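Local coordinates for beta-galactosidase (Bacillus circulans subsp. alkalophilus, PDB 3TTY), which hydrolyses beta-galactosides, releasing terminal non-reducing galactose, as a TIM-barrel glycoside hydrolase, at residues L611-G616 with M640-G645. Residues are numbered along the deposited sequence; the frame is centred on the assembly and turned at random.
Sequences LNTPDG and MTFDAG
Pro614 sets its ring against Met640 and shows how a loop without regular structure can flank a beta strand through side chains and water. The proline and methionine side chains run alongside in opposing senses, and the fit is tight: CB of Pro614 is 3.4 Å from CE of Met640. CG of Met640 already lies against the proline ring, and the bend at chi2 (73°) helps carry the chain round so that the terminal methyl touches it too. On its way past, Pro614 CG also comes within 3.2 Å of the Thr641 carbonyl oxygen. The ring's other end, CD, lies 3.9 Å from CB of Phe642, whose side chain stands roughly perpendicular to the proline.

Thr613 lies alongside Phe642 with the same heading, the threonine CG2 4.1 Å from the phenylalanine CG. Further along, Leu611 approaches the same ring obliquely, placing CD2 4.0 Å from CE2 of Phe642, while its CD1 leans on the carbonyl oxygen of Ala644.

The two segments run nearly antiparallel, 167° apart, yet they are joined by a water bridge where a sheet would have direct backbone bonds. This water donates to Asn612 O at 2.6 Å and accepts from Asp643 N. Strand 640-643 finds its antiparallel partner in 661-664 instead, and the loop, which links helix 591-604 to strand 617-624 of the five-stranded antiparallel sheet, packs beside this strand pair.

Just past the water bridge, Asp643 OD1 accepts from Gly645 N in an Asx turn at the end of the strand, the donor lying above the carboxylate plane. Thr613 OG1 is hydrogen-bonded to Val617 O and Asn438 ND2, and Asn438 also reaches Leu611 O. Phe642 is backed by Val632 and Ile664.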
loop_
_atom_site.group_PDB
_atom_site.type_symbol
_atom_site.label_atom_id
_atom_site.label_comp_id
_atom_site.label_asym_id
_atom_site.label_seq_id
_atom_site.Cartn_x
_atom_site.Cartn_y
_atom_site.Cartn_z
ATOM N N LEU A 611 -42.867 -3.347 -16.790
ATOM C CA LEU A 611 -42.903 -4.422 -17.762
ATOM C C LEU A 611 -42.196 -5.593 -17.106
ATOM O O LEU A 611 -41.328 -5.391 -16.256
ATOM C CB LEU A 611 -42.108 -4.004 -18.994
ATOM C CG LEU A 611 -42.662 -4.146 -20.408
ATOM C CD1 LEU A 611 -44.136 -3.768 -20.500
ATOM C CD2 LEU A 611 -41.822 -3.295 -21.338
ATOM N N ASN A 612 -42.566 -6.814 -17.478
ATOM C CA ASN A 612 -41.785 -7.984 -17.096
ATOM C C ASN A 612 -40.821 -8.322 -18.216
ATOM O O ASN A 612 -41.238 -8.453 -19.362
ATOM C CB ASN A 612 -42.690 -9.178 -16.786
ATOM C CG ASN A 612 -43.443 -9.005 -15.485
ATOM O OD1 ASN A 612 -42.885 -9.205 -14.405
ATOM N ND2 ASN A 612 -44.713 -8.618 -15.578
ATOM N N THR A 613 -39.537 -8.446 -17.892
ATOM C CA THR A 613 -38.520 -8.708 -18.907
ATOM C C THR A 613 -37.458 -9.652 -18.384
ATOM O O THR A 613 -37.324 -9.837 -17.183
ATOM C CB THR A 613 -37.817 -7.414 -19.380
ATOM O OG1 THR A 613 -37.144 -6.810 -18.271
ATOM C CG2 THR A 613 -38.812 -6.428 -19.984
ATOM N N PRO A 614 -36.696 -10.261 -19.299
ATOM C CA PRO A 614 -35.618 -11.180 -18.934
ATOM C C PRO A 614 -34.522 -10.461 -18.172
ATOM O O PRO A 614 -34.475 -9.232 -18.186
ATOM C CB PRO A 614 -35.088 -11.656 -20.293
ATOM C CG PRO A 614 -36.221 -11.454 -21.236
ATOM C CD PRO A 614 -36.913 -10.212 -20.754
ATOM N N ASP A 615 -33.649 -11.225 -17.521
ATOM C CA ASP A 615 -32.540 -10.651 -16.776
ATOM C C ASP A 615 -31.669 -9.812 -17.698
ATOM O O ASP A 615 -31.306 -10.248 -18.789
ATOM C CB ASP A 615 -31.691 -11.744 -16.113
ATOM C CG ASP A 615 -32.441 -12.492 -15.020
ATOM O OD1 ASP A 615 -33.566 -12.063 -14.665
ATOM O OD2 ASP A 615 -31.901 -13.504 -14.510
ATOM N N GLY A 616 -31.343 -8.603 -17.257
ATOM C CA GLY A 616 -30.451 -7.742 -18.006
ATOM C C GLY A 616 -31.165 -6.883 -19.025
ATOM O O GLY A 616 -30.531 -6.171 -19.788
ATOM N N MET A 640 -33.122 -10.951 -27.093
ATOM C CA MET A 640 -34.001 -11.277 -25.977
ATOM C C MET A 640 -35.453 -10.990 -26.335
ATOM O O MET A 640 -35.734 -10.087 -27.125
ATOM C CB MET A 640 -33.592 -10.467 -24.742
ATOM C CG MET A 640 -33.523 -11.263 -23.451
ATOM S SD MET A 640 -32.117 -12.372 -23.346
ATOM C CE MET A 640 -32.426 -13.159 -21.768
ATOM N N THR A 641 -36.377 -11.750 -25.755
ATOM C CA THR A 641 -37.804 -11.554 -26.025
ATOM C C THR A 641 -38.607 -11.276 -24.755
ATOM O O THR A 641 -38.266 -11.737 -23.672
ATOM C CB THR A 641 -38.425 -12.753 -26.800
ATOM O OG1 THR A 641 -38.587 -13.872 -25.924
ATOM C CG2 THR A 641 -37.524 -13.169 -27.953
ATOM N N PHE A 642 -39.680 -10.508 -24.892
ATOM C CA PHE A 642 -40.471 -10.125 -23.735
ATOM C C PHE A 642 -41.872 -9.743 -24.165
ATOM O O PHE A 642 -42.086 -9.312 -25.298
ATOM C CB PHE A 642 -39.814 -8.940 -23.008
ATOM C CG PHE A 642 -39.765 -7.668 -23.826
ATOM C CD1 PHE A 642 -38.722 -7.435 -24.715
ATOM C CD2 PHE A 642 -40.763 -6.708 -23.709
ATOM C CE1 PHE A 642 -38.677 -6.264 -25.471
ATOM C CE2 PHE A 642 -40.719 -5.525 -24.457
ATOM C CZ PHE A 642 -39.678 -5.306 -25.338
ATOM N N ASP A 643 -42.825 -9.897 -23.251
ATOM C CA ASP A 643 -44.186 -9.454 -23.498
ATOM C C ASP A 643 -44.218 -7.943 -23.332
ATOM O O ASP A 643 -43.905 -7.418 -22.262
ATOM C CB ASP A 643 -45.162 -10.149 -22.540
ATOM C CG ASP A 643 -46.618 -9.772 -22.795
ATOM O OD1 ASP A 643 -46.930 -9.148 -23.833
ATOM O OD2 ASP A 643 -47.464 -10.118 -21.946
ATOM N N ALA A 644 -44.576 -7.243 -24.399
ATOM C CA ALA A 644 -44.541 -5.794 -24.388
ATOM C C ALA A 644 -45.883 -5.237 -23.954
ATOM O O ALA A 644 -46.086 -4.024 -23.944
ATOM C CB ALA A 644 -44.156 -5.263 -25.761
ATOM N N GLY A 645 -46.798 -6.129 -23.588
ATOM C CA GLY A 645 -48.159 -5.730 -23.271
ATOM C C GLY A 645 -48.995 -5.591 -24.529
ATOM O O GLY A 645 -48.457 -5.522 -25.636
HETATM O O HOH W 1 -42.257 -10.422 -20.678
#